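Long-range contacts in lasso peptide isopeptidase AtxE2 (Asticcacaulis excentricus, PDB 5TXE), which hydrolyses the isopeptide bond of the lasso peptides astexin-2 and astexin-3, turning the threaded substrates into linear peptides: residues H346-C354 with L361-L369; R652-D663 with K671-R682. The protein carries 1 engineered substitution. All coordinates share one frame; numbering follows the deposited sequence.

Overall arrangement
Interactions 1 and 2 contrast two ways in which chain segments close in sequence hold together. Interaction 1 joins neighbouring strands of one antiparallel sheet in the beta-propeller part of the chain, its centre about 15 Å from the centre of the chain, and is largely buried; backbone hydrogen bonds, a disulfide and a glutamate carboxylate carry it. Interaction 2, its centre about 30 Å from the centre of the chain, is only partly buried: two helices at the C-terminal end of the hydrolase part meet through aromatic side chains, a salt bridge and bridging waters. The two share no element. Their centres are 38 Å apart and their nearest atoms about 15 Å, and both lie away from the catalytic residues.

Interaction 1: residues H346-C354 with L361-L369; sequences HATGLLQGC and LICAQESAL
Leu350 and Glu366 exchange backbone hydrogen bonds, as do Gln352 and Ala364, making two hydrogen-bonded pairs of an antiparallel beta hairpin; Leu351 and Gln365 form the non-hydrogen-bonded pair between them. Gln352 N to Ala364 O is the shortest of the four bonds, at 2.8 Å. Covalent chemistry takes over beyond Gly353, where the Cys354 SG–Cys363 SG disulfide (2.2 Å) staples the strands and Cys354 CB packs on Leu361 CG at 3.8 Å. Among the side chains, Gln352 NE2, which also bonds Ala54 O, donates an almost straight bond (174°) to Glu366 OE2 at 2.9 Å, reaching the oxygen from above the carboxylate plane. A chi1 of 56° sets Glu366 CG between its own backbone N and carbonyl carbon, and the extended chain then runs beside Leu350, whose CD1 lies 4.1 Å from Glu366 CD. The carboxylate also pairs with Arg372 and accepts from Phe443 N, so an alanine here would probably cost Arg372 its counter-charge and the Gln352 amide one of two acceptors. On the other face, Leu351 CD2 lies against Gln365 CG at 3.8 Å. Strand 350-357 borders its four-stranded sheet, while 360-367 continues inward to strand 373-378, where Leu377 receives Leu351 and Leu361.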
loop_
_atom_site.group_PDB
_atom_site.type_symbol
_atom_site.label_atom_id
_atom_site.label_comp_id
_atom_site.label_asym_id
_atom_site.label_seq_id
_atom_site.Cartn_x
_atom_site.Cartn_y
_atom_site.Cartn_z
ATOM N N HIS A 346 11.758 -4.077 20.205
ATOM C CA HIS A 346 10.833 -3.060 19.731
ATOM C C HIS A 346 11.613 -1.995 18.947
ATOM O O HIS A 346 12.762 -1.741 19.237
ATOM C CB HIS A 346 10.087 -2.404 20.884
ATOM C CG HIS A 346 10.983 -1.641 21.810
ATOM N ND1 HIS A 346 10.832 -0.291 22.078
ATOM C CD2 HIS A 346 12.065 -2.044 22.511
ATOM C CE1 HIS A 346 11.780 0.099 22.909
ATOM N NE2 HIS A 346 12.545 -0.945 23.181
ATOM N N ALA A 347 10.976 -1.378 17.952
ATOM C CA ALA A 347 11.625 -0.359 17.114
ATOM C C ALA A 347 10.561 0.370 16.317
ATOM O O ALA A 347 9.423 -0.124 16.155
ATOM C CB ALA A 347 12.590 -1.004 16.158
ATOM N N THR A 348 10.898 1.552 15.848
ATOM C CA THR A 348 10.122 2.177 14.771
ATOM C C THR A 348 10.403 1.287 13.512
ATOM O O THR A 348 11.320 0.482 13.514
ATOM C CB THR A 348 10.512 3.635 14.615
ATOM O OG1 THR A 348 11.871 3.736 14.251
ATOM C CG2 THR A 348 10.363 4.353 15.920
ATOM N N GLY A 349 9.521 1.266 12.540
ATOM C CA GLY A 349 9.710 0.402 11.398
ATOM C C GLY A 349 8.657 -0.676 11.344
ATOM O O GLY A 349 7.664 -0.637 12.070
ATOM N N LEU A 350 8.897 -1.624 10.468
ATOM C CA LEU A 350 7.992 -2.695 10.216
ATOM C C LEU A 350 8.769 -3.981 10.082
ATOM O O LEU A 350 9.888 -3.981 9.575
ATOM C CB LEU A 350 7.245 -2.449 8.893
ATOM C CG LEU A 350 6.410 -1.183 8.784
ATOM C CD1 LEU A 350 6.043 -0.782 7.342
ATOM C CD2 LEU A 350 5.162 -1.410 9.609
ATOM N N LEU A 351 8.145 -5.068 10.514
ATOM C CA LEU A 351 8.603 -6.416 10.208
ATOM C C LEU A 351 7.502 -7.078 9.444
ATOM O O LEU A 351 6.376 -7.121 9.908
ATOM C CB LEU A 351 8.847 -7.230 11.461
ATOM C CG LEU A 351 9.936 -6.780 12.383
ATOM C CD1 LEU A 351 9.912 -7.707 13.595
ATOM C CD2 LEU A 351 11.284 -6.839 11.710
ATOM N N GLN A 352 7.832 -7.620 8.281
ATOM C CA GLN A 352 6.841 -8.083 7.350
ATOM C C GLN A 352 7.128 -9.516 6.938
ATOM O O GLN A 352 8.278 -9.881 6.676
ATOM C CB GLN A 352 6.917 -7.172 6.115
ATOM C CG GLN A 352 6.609 -5.719 6.425
ATOM C CD GLN A 352 7.402 -4.752 5.566
ATOM O OE1 GLN A 352 8.556 -4.997 5.223
ATOM N NE2 GLN A 352 6.816 -3.612 5.284
ATOM N N GLY A 353 6.090 -10.318 6.827
ATOM C CA GLY A 353 6.226 -11.651 6.244
ATOM C C GLY A 353 7.021 -12.673 7.044
ATOM O O GLY A 353 7.424 -13.727 6.507
ATOM N N CYS A 354 7.260 -12.356 8.306
ATOM C CA CYS A 354 8.145 -13.146 9.142
ATOM C C CYS A 354 7.728 -14.613 9.205
ATOM O O CYS A 354 6.549 -14.938 9.319
ATOM C CB CYS A 354 8.144 -12.622 10.559
ATOM S SG CYS A 354 8.735 -10.931 10.870
ATOM N N LEU A 361 13.503 -15.704 13.792
ATOM C CA LEU A 361 12.514 -15.222 12.879
ATOM C C LEU A 361 13.297 -14.680 11.672
ATOM O O LEU A 361 14.274 -13.964 11.835
ATOM C CB LEU A 361 11.753 -14.097 13.577
ATOM C CG LEU A 361 10.262 -14.014 13.407
ATOM C CD1 LEU A 361 9.590 -15.378 13.530
ATOM C CD2 LEU A 361 9.710 -13.056 14.440
ATOM N N ILE A 362 12.879 -15.055 10.481
ATOM C CA ILE A 362 13.361 -14.404 9.274
ATOM C C ILE A 362 12.271 -13.493 8.745
ATOM O O ILE A 362 11.166 -13.965 8.450
ATOM C CB ILE A 362 13.719 -15.441 8.220
ATOM C CG1 ILE A 362 14.974 -16.175 8.717
ATOM C CG2 ILE A 362 14.177 -14.788 6.932
ATOM C CD1 ILE A 362 14.773 -17.406 9.522
ATOM N N CYS A 363 12.603 -12.228 8.597
ATOM C CA CYS A 363 11.636 -11.170 8.264
ATOM C C CYS A 363 12.097 -10.241 7.137
ATOM O O CYS A 363 13.296 -10.015 6.957
ATOM C CB CYS A 363 11.449 -10.260 9.478
ATOM S SG CYS A 363 10.899 -11.115 10.953
ATOM N N ALA A 364 11.151 -9.631 6.429
ATOM C CA ALA A 364 11.487 -8.391 5.757
ATOM C C ALA A 364 11.375 -7.288 6.784
ATOM O O ALA A 364 10.573 -7.377 7.693
ATOM C CB ALA A 364 10.535 -8.127 4.591
ATOM N N GLN A 365 12.135 -6.211 6.613
ATOM C CA GLN A 365 12.133 -5.120 7.573
ATOM C C GLN A 365 12.444 -3.822 6.860
ATOM O O GLN A 365 13.179 -3.811 5.856
ATOM C CB GLN A 365 13.210 -5.370 8.623
ATOM C CG GLN A 365 13.312 -4.310 9.722
ATOM C CD GLN A 365 14.376 -3.259 9.466
ATOM O OE1 GLN A 365 15.393 -3.506 8.829
ATOM N NE2 GLN A 365 14.168 -2.077 10.015
ATOM N N GLU A 366 11.882 -2.732 7.363
ATOM C CA GLU A 366 12.182 -1.402 6.850
ATOM C C GLU A 366 11.978 -0.354 7.908
ATOM O O GLU A 366 11.277 -0.592 8.876
ATOM C CB GLU A 366 11.332 -1.090 5.595
ATOM C CG GLU A 366 9.876 -1.206 5.788
ATOM C CD GLU A 366 9.102 -0.777 4.555
ATOM O OE1 GLU A 366 9.147 0.443 4.263
ATOM O OE2 GLU A 366 8.404 -1.622 3.934
ATOM N N SER A 367 12.642 0.782 7.731
ATOM C CA SER A 367 12.452 1.896 8.605
ATOM C C SER A 367 12.814 3.149 7.834
ATOM O O SER A 367 13.159 3.075 6.653
ATOM C CB SER A 367 13.278 1.728 9.897
ATOM O OG SER A 367 14.650 1.886 9.646
ATOM N N ALA A 368 12.769 4.289 8.505
ATOM C CA ALA A 368 12.729 5.568 7.827
ATOM C C ALA A 368 13.796 5.672 6.777
ATOM O O ALA A 368 13.503 6.155 5.667
ATOM C CB ALA A 368 12.856 6.721 8.814
ATOM N N LEU A 369 15.018 5.280 7.132
ATOM C CA LEU A 369 16.156 5.394 6.227
ATOM C C LEU A 369 16.683 4.058 5.794
ATOM O O LEU A 369 17.758 3.990 5.231
ATOM C CB LEU A 369 17.278 6.211 6.850
ATOM C CG LEU A 369 16.908 7.674 7.072
ATOM C CD1 LEU A 369 18.069 8.414 7.752
ATOM C CD2 LEU A 369 16.563 8.390 5.782
HETATM O O HOH W 1 11.186 4.442 11.152
#

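Interaction 2: residues R652-D663 with K671-R682; sequences RTIDWFRFWLMD and KAAQYDRWRALR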
loop_
_atom_site.group_PDB
_atom_site.type_symbol
_atom_site.label_atom_id
_atom_site.label_comp_id
_atom_site.label_asym_id
_atom_site.label_seq_id
_atom_site.Cartn_x
_atom_site.Cartn_y
_atom_site.Cartn_z
ATOM N N ARG A 652 8.594 16.394 -11.755
ATOM C CA ARG A 652 7.721 17.501 -11.940
ATOM C C ARG A 652 7.196 18.017 -10.584
ATOM O O ARG A 652 6.889 19.199 -10.427
ATOM C CB ARG A 652 6.575 17.104 -12.863
ATOM C CG ARG A 652 5.764 18.305 -13.327
ATOM C CD ARG A 652 4.601 17.848 -14.218
ATOM N NE ARG A 652 5.010 17.533 -15.591
ATOM C CZ ARG A 652 5.111 16.311 -16.098
ATOM N NH1 ARG A 652 4.915 15.277 -15.377
ATOM N NH2 ARG A 652 5.474 16.145 -17.360
ATOM N N THR A 653 6.980 17.116 -9.647
ATOM C CA THR A 653 6.487 17.531 -8.384
ATOM C C THR A 653 7.554 18.357 -7.626
ATOM O O THR A 653 7.228 19.367 -7.022
ATOM C CB THR A 653 6.074 16.328 -7.557
ATOM O OG1 THR A 653 4.815 15.896 -8.040
ATOM C CG2 THR A 653 5.919 16.702 -6.095
ATOM N N ILE A 654 8.826 17.962 -7.721
ATOM C CA ILE A 654 9.911 18.781 -7.168
ATOM C C ILE A 654 9.982 20.114 -7.879
ATOM O O ILE A 654 10.081 21.159 -7.232
ATOM C CB ILE A 654 11.244 18.060 -7.241
ATOM C CG1 ILE A 654 11.233 16.921 -6.258
ATOM C CG2 ILE A 654 12.408 18.964 -6.883
ATOM C CD1 ILE A 654 12.352 15.928 -6.467
ATOM N N ASP A 655 9.897 20.114 -9.200
ATOM C CA ASP A 655 9.986 21.361 -9.918
ATOM C C ASP A 655 8.835 22.280 -9.497
ATOM O O ASP A 655 8.984 23.498 -9.397
ATOM C CB ASP A 655 9.869 21.163 -11.428
ATOM C CG ASP A 655 11.061 20.451 -12.069
ATOM O OD1 ASP A 655 12.094 20.243 -11.406
ATOM O OD2 ASP A 655 10.952 20.061 -13.257
ATOM N N TRP A 656 7.669 21.696 -9.325
ATOM C CA TRP A 656 6.495 22.485 -9.033
ATOM C C TRP A 656 6.679 23.205 -7.702
ATOM O O TRP A 656 6.420 24.407 -7.617
ATOM C CB TRP A 656 5.278 21.602 -8.979
ATOM C CG TRP A 656 3.991 22.206 -8.666
ATOM C CD1 TRP A 656 3.340 22.121 -7.481
ATOM C CD2 TRP A 656 3.095 22.829 -9.556
ATOM N NE1 TRP A 656 2.111 22.698 -7.554
ATOM C CE2 TRP A 656 1.929 23.158 -8.823
ATOM C CE3 TRP A 656 3.165 23.193 -10.892
ATOM C CZ2 TRP A 656 0.870 23.835 -9.374
ATOM C CZ3 TRP A 656 2.059 23.843 -11.461
ATOM C CH2 TRP A 656 0.922 24.109 -10.729
ATOM N N PHE A 657 7.037 22.454 -6.667
ATOM C CA PHE A 657 7.263 23.077 -5.362
ATOM C C PHE A 657 8.455 24.057 -5.330
ATOM O O PHE A 657 8.365 25.115 -4.713
ATOM C CB PHE A 657 7.362 22.041 -4.287
ATOM C CG PHE A 657 6.036 21.413 -3.914
ATOM C CD1 PHE A 657 4.967 22.185 -3.614
ATOM C CD2 PHE A 657 5.868 20.065 -3.967
ATOM C CE1 PHE A 657 3.744 21.616 -3.331
ATOM C CE2 PHE A 657 4.661 19.472 -3.657
ATOM C CZ PHE A 657 3.608 20.248 -3.305
ATOM N N ARG A 658 9.524 23.775 -6.056
ATOM C CA ARG A 658 10.606 24.754 -6.179
ATOM C C ARG A 658 10.136 26.040 -6.829
ATOM O O ARG A 658 10.539 27.138 -6.417
ATOM C CB ARG A 658 11.780 24.224 -6.975
ATOM C CG ARG A 658 12.550 23.166 -6.239
ATOM C CD ARG A 658 13.787 22.688 -7.026
ATOM N NE ARG A 658 14.830 23.692 -6.964
ATOM C CZ ARG A 658 15.518 24.189 -7.988
ATOM N NH1 ARG A 658 15.381 23.740 -9.233
ATOM N NH2 ARG A 658 16.406 25.132 -7.731
ATOM N N PHE A 659 9.261 25.922 -7.829
ATOM C CA PHE A 659 8.761 27.074 -8.534
ATOM C C PHE A 659 7.878 27.926 -7.617
ATOM O O PHE A 659 8.099 29.124 -7.513
ATOM C CB PHE A 659 8.020 26.671 -9.843
ATOM C CG PHE A 659 7.429 27.835 -10.632
ATOM C CD1 PHE A 659 8.178 28.530 -11.521
ATOM C CD2 PHE A 659 6.127 28.216 -10.436
ATOM C CE1 PHE A 659 7.643 29.616 -12.205
ATOM C CE2 PHE A 659 5.574 29.257 -11.134
ATOM C CZ PHE A 659 6.327 29.956 -12.019
ATOM N N TRP A 660 6.876 27.332 -6.980
ATOM C CA TRP A 660 5.927 28.102 -6.253
ATOM C C TRP A 660 6.365 28.432 -4.874
ATOM O O TRP A 660 5.951 29.473 -4.367
ATOM C CB TRP A 660 4.620 27.390 -6.128
ATOM C CG TRP A 660 3.945 27.171 -7.449
ATOM C CD1 TRP A 660 3.869 26.004 -8.148
ATOM C CD2 TRP A 660 3.207 28.139 -8.182
ATOM N NE1 TRP A 660 3.099 26.187 -9.280
ATOM C CE2 TRP A 660 2.696 27.499 -9.322
ATOM C CE3 TRP A 660 2.941 29.500 -7.984
ATOM C CZ2 TRP A 660 1.938 28.158 -10.256
ATOM C CZ3 TRP A 660 2.190 30.165 -8.915
ATOM C CH2 TRP A 660 1.699 29.486 -10.054
ATOM N N LEU A 661 7.158 27.577 -4.225
ATOM C CA LEU A 661 7.560 27.833 -2.847
ATOM C C LEU A 661 8.950 28.391 -2.689
ATOM O O LEU A 661 9.218 28.916 -1.645
ATOM C CB LEU A 661 7.472 26.587 -1.980
ATOM C CG LEU A 661 6.135 25.878 -1.967
ATOM C CD1 LEU A 661 6.232 24.617 -1.117
ATOM C CD2 LEU A 661 4.977 26.701 -1.482
ATOM N N MET A 662 9.837 28.255 -3.690
ATOM C CA MET A 662 11.168 28.854 -3.665
ATOM C C MET A 662 11.404 29.882 -4.771
ATOM O O MET A 662 12.446 30.505 -4.758
ATOM C CB MET A 662 12.266 27.772 -3.770
ATOM C CG MET A 662 12.361 26.834 -2.565
ATOM S SD MET A 662 13.518 25.532 -2.904
ATOM C CE MET A 662 13.637 24.660 -1.382
ATOM N N ASP A 663 10.448 30.088 -5.693
ATOM C CA ASP A 663 10.625 30.972 -6.842
ATOM C C ASP A 663 11.872 30.586 -7.641
ATOM O O ASP A 663 12.562 31.428 -8.143
ATOM C CB ASP A 663 10.652 32.445 -6.381
ATOM C CG ASP A 663 9.346 32.869 -5.627
ATOM O OD1 ASP A 663 8.236 32.372 -5.958
ATOM O OD2 ASP A 663 9.441 33.699 -4.695
ATOM N N LYS A 671 13.096 21.828 -20.051
ATOM C CA LYS A 671 12.050 22.273 -19.137
ATOM C C LYS A 671 11.507 23.648 -19.421
ATOM O O LYS A 671 10.601 24.115 -18.731
ATOM C CB LYS A 671 12.590 22.252 -17.737
ATOM C CG LYS A 671 12.746 20.836 -17.244
ATOM C CD LYS A 671 13.361 20.794 -15.846
ATOM C CE LYS A 671 13.531 19.350 -15.398
ATOM N NZ LYS A 671 13.864 19.294 -13.962
ATOM N N ALA A 672 12.031 24.301 -20.443
ATOM C CA ALA A 672 11.689 25.681 -20.744
ATOM C C ALA A 672 10.222 25.873 -21.024
ATOM O O ALA A 672 9.596 26.834 -20.549
ATOM C CB ALA A 672 12.514 26.173 -21.929
ATOM N N ALA A 673 9.634 24.940 -21.754
ATOM C CA ALA A 673 8.190 25.034 -22.057
ATOM C C ALA A 673 7.337 24.875 -20.797
ATOM O O ALA A 673 6.303 25.507 -20.647
ATOM C CB ALA A 673 7.791 23.993 -23.096
ATOM N N GLN A 674 7.780 24.021 -19.890
ATOM C CA GLN A 674 7.068 23.822 -18.636
ATOM C C GLN A 674 7.058 25.106 -17.837
ATOM O O GLN A 674 6.025 25.542 -17.391
ATOM C CB GLN A 674 7.724 22.700 -17.857
ATOM C CG GLN A 674 7.459 22.663 -16.360
ATOM C CD GLN A 674 8.288 21.559 -15.703
ATOM O OE1 GLN A 674 7.945 20.402 -15.818
ATOM N NE2 GLN A 674 9.349 21.919 -15.022
ATOM N N TYR A 675 8.206 25.744 -17.686
ATOM C CA TYR A 675 8.238 27.038 -16.980
ATOM C C TYR A 675 7.530 28.203 -17.703
ATOM O O TYR A 675 6.935 29.083 -17.047
ATOM C CB TYR A 675 9.676 27.407 -16.598
ATOM C CG TYR A 675 10.254 26.448 -15.567
ATOM C CD1 TYR A 675 9.736 26.376 -14.251
ATOM C CD2 TYR A 675 11.303 25.614 -15.890
ATOM C CE1 TYR A 675 10.263 25.480 -13.310
ATOM C CE2 TYR A 675 11.831 24.720 -14.972
ATOM C CZ TYR A 675 11.316 24.669 -13.668
ATOM O OH TYR A 675 11.916 23.805 -12.793
ATOM N N ASP A 676 7.506 28.197 -19.027
ATOM C CA ASP A 676 6.594 29.151 -19.726
ATOM C C ASP A 676 5.155 28.997 -19.245
ATOM O O ASP A 676 4.470 29.962 -18.914
ATOM C CB ASP A 676 6.626 28.965 -21.258
ATOM C CG ASP A 676 7.966 29.388 -21.894
ATOM O OD1 ASP A 676 8.770 30.103 -21.223
ATOM O OD2 ASP A 676 8.221 28.979 -23.055
ATOM N N ARG A 677 4.677 27.766 -19.215
ATOM C CA ARG A 677 3.328 27.507 -18.803
ATOM C C ARG A 677 3.098 27.951 -17.358
ATOM O O ARG A 677 2.108 28.560 -17.046
ATOM C CB ARG A 677 3.119 26.015 -18.854
ATOM C CG ARG A 677 2.162 25.496 -19.883
ATOM C CD ARG A 677 1.853 24.056 -19.523
ATOM N NE ARG A 677 2.945 23.301 -20.003
ATOM C CZ ARG A 677 3.655 22.359 -19.402
ATOM N NH1 ARG A 677 3.439 21.908 -18.169
ATOM N NH2 ARG A 677 4.613 21.823 -20.138
ATOM N N TRP A 678 4.026 27.625 -16.470
ATOM C CA TRP A 678 3.830 27.917 -15.072
ATOM C C TRP A 678 3.968 29.425 -14.799
ATOM O O TRP A 678 3.256 29.980 -13.949
ATOM C CB TRP A 678 4.796 27.112 -14.219
ATOM C CG TRP A 678 4.597 25.631 -14.296
ATOM C CD1 TRP A 678 3.607 24.970 -14.945
ATOM C CD2 TRP A 678 5.412 24.644 -13.704
ATOM N NE1 TRP A 678 3.757 23.634 -14.801
ATOM C CE2 TRP A 678 4.886 23.399 -14.066
ATOM C CE3 TRP A 678 6.554 24.686 -12.906
ATOM C CZ2 TRP A 678 5.410 22.219 -13.625
ATOM C CZ3 TRP A 678 7.097 23.465 -12.477
ATOM C CH2 TRP A 678 6.515 22.271 -12.817
ATOM N N ARG A 679 4.808 30.112 -15.559
ATOM C CA ARG A 679 4.831 31.611 -15.456
ATOM C C ARG A 679 3.506 32.198 -15.874
ATOM O O ARG A 679 2.977 33.099 -15.201
ATOM C CB ARG A 679 5.995 32.209 -16.230
ATOM C CG ARG A 679 7.284 31.985 -15.469
ATOM C CD ARG A 679 8.486 32.763 -15.988
ATOM N NE ARG A 679 9.029 32.085 -17.151
ATOM C CZ ARG A 679 10.068 31.249 -17.147
ATOM N NH1 ARG A 679 10.807 30.983 -16.046
ATOM N NH2 ARG A 679 10.381 30.679 -18.287
ATOM N N ALA A 680 2.906 31.629 -16.912
ATOM C CA ALA A 680 1.586 32.089 -17.301
ATOM C C ALA A 680 0.560 31.783 -16.208
ATOM O O ALA A 680 -0.375 32.568 -16.019
ATOM C CB ALA A 680 1.150 31.491 -18.650
ATOM N N LEU A 681 0.682 30.644 -15.524
ATOM C CA LEU A 681 -0.276 30.357 -14.453
ATOM C C LEU A 681 -0.163 31.412 -13.328
ATOM O O LEU A 681 -1.142 31.862 -12.755
ATOM C CB LEU A 681 -0.066 28.965 -13.857
ATOM C CG LEU A 681 -0.384 27.768 -14.758
ATOM C CD1 LEU A 681 -0.113 26.490 -13.989
ATOM C CD2 LEU A 681 -1.831 27.760 -15.263
ATOM N N ARG A 682 1.073 31.730 -13.005
ATOM C CA ARG A 682 1.403 32.701 -12.013
ATOM C C ARG A 682 0.838 34.073 -12.325
ATOM O O ARG A 682 0.350 34.738 -11.436
ATOM C CB ARG A 682 2.947 32.795 -11.847
ATOM C CG ARG A 682 3.357 33.574 -10.574
ATOM C CD ARG A 682 4.821 33.366 -10.225
ATOM N NE ARG A 682 5.745 33.793 -11.265
ATOM C CZ ARG A 682 7.057 33.522 -11.239
ATOM N NH1 ARG A 682 7.565 32.807 -10.249
ATOM N NH2 ARG A 682 7.858 33.949 -12.210
HETATM O O HOH W 2 6.067 19.497 -17.485
HETATM O O HOH W 3 11.101 24.580 -10.277
HETATM O O HOH W 4 6.709 31.656 -8.161
#
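Asp655 OD2 is gripped by two donors of 671-682. Lys671 NZ takes the syn lone pair in a salt bridge of 3.1 Å, and Gln674 NE2 approaches on the anti side, 31° out of the carboxylate plane, at 3.0 Å. Lys671 also pairs with Asp666, so its ammonium is shared between two carboxylates. Beside this polar patch lies an aromatic cluster. The six-membered ring of Trp656 turns its edge to the face of Trp678 in a T-shaped stack, planes at 90°, with Trp656 CE3 3.6 Å from Trp678 CE2. Phe659 presents one face to Trp678 CB, a CH-pi contact 4.0 Å from the ring centroid, because its chi1 of 179° swings the ring out toward the other helix. The Arg682 guanidinium lays a face over Phe659 CZ, with Arg682 NH1 3.6 Å from that carbon. Knobs-into-holes packing results: Phe659 sits among Tyr675, Trp678, Arg679 and Arg682, and Trp678 among Arg652, Asp655, Trp656 and Phe659. A water joins Arg652 NE to Gln674 OE1, while Arg652 NH1 bonds Gln605. Interlocked rings thus fill the middle of the helix pair, and buried Asp655, held by an ammonium and an amide beside them, probably keeps its negative charge.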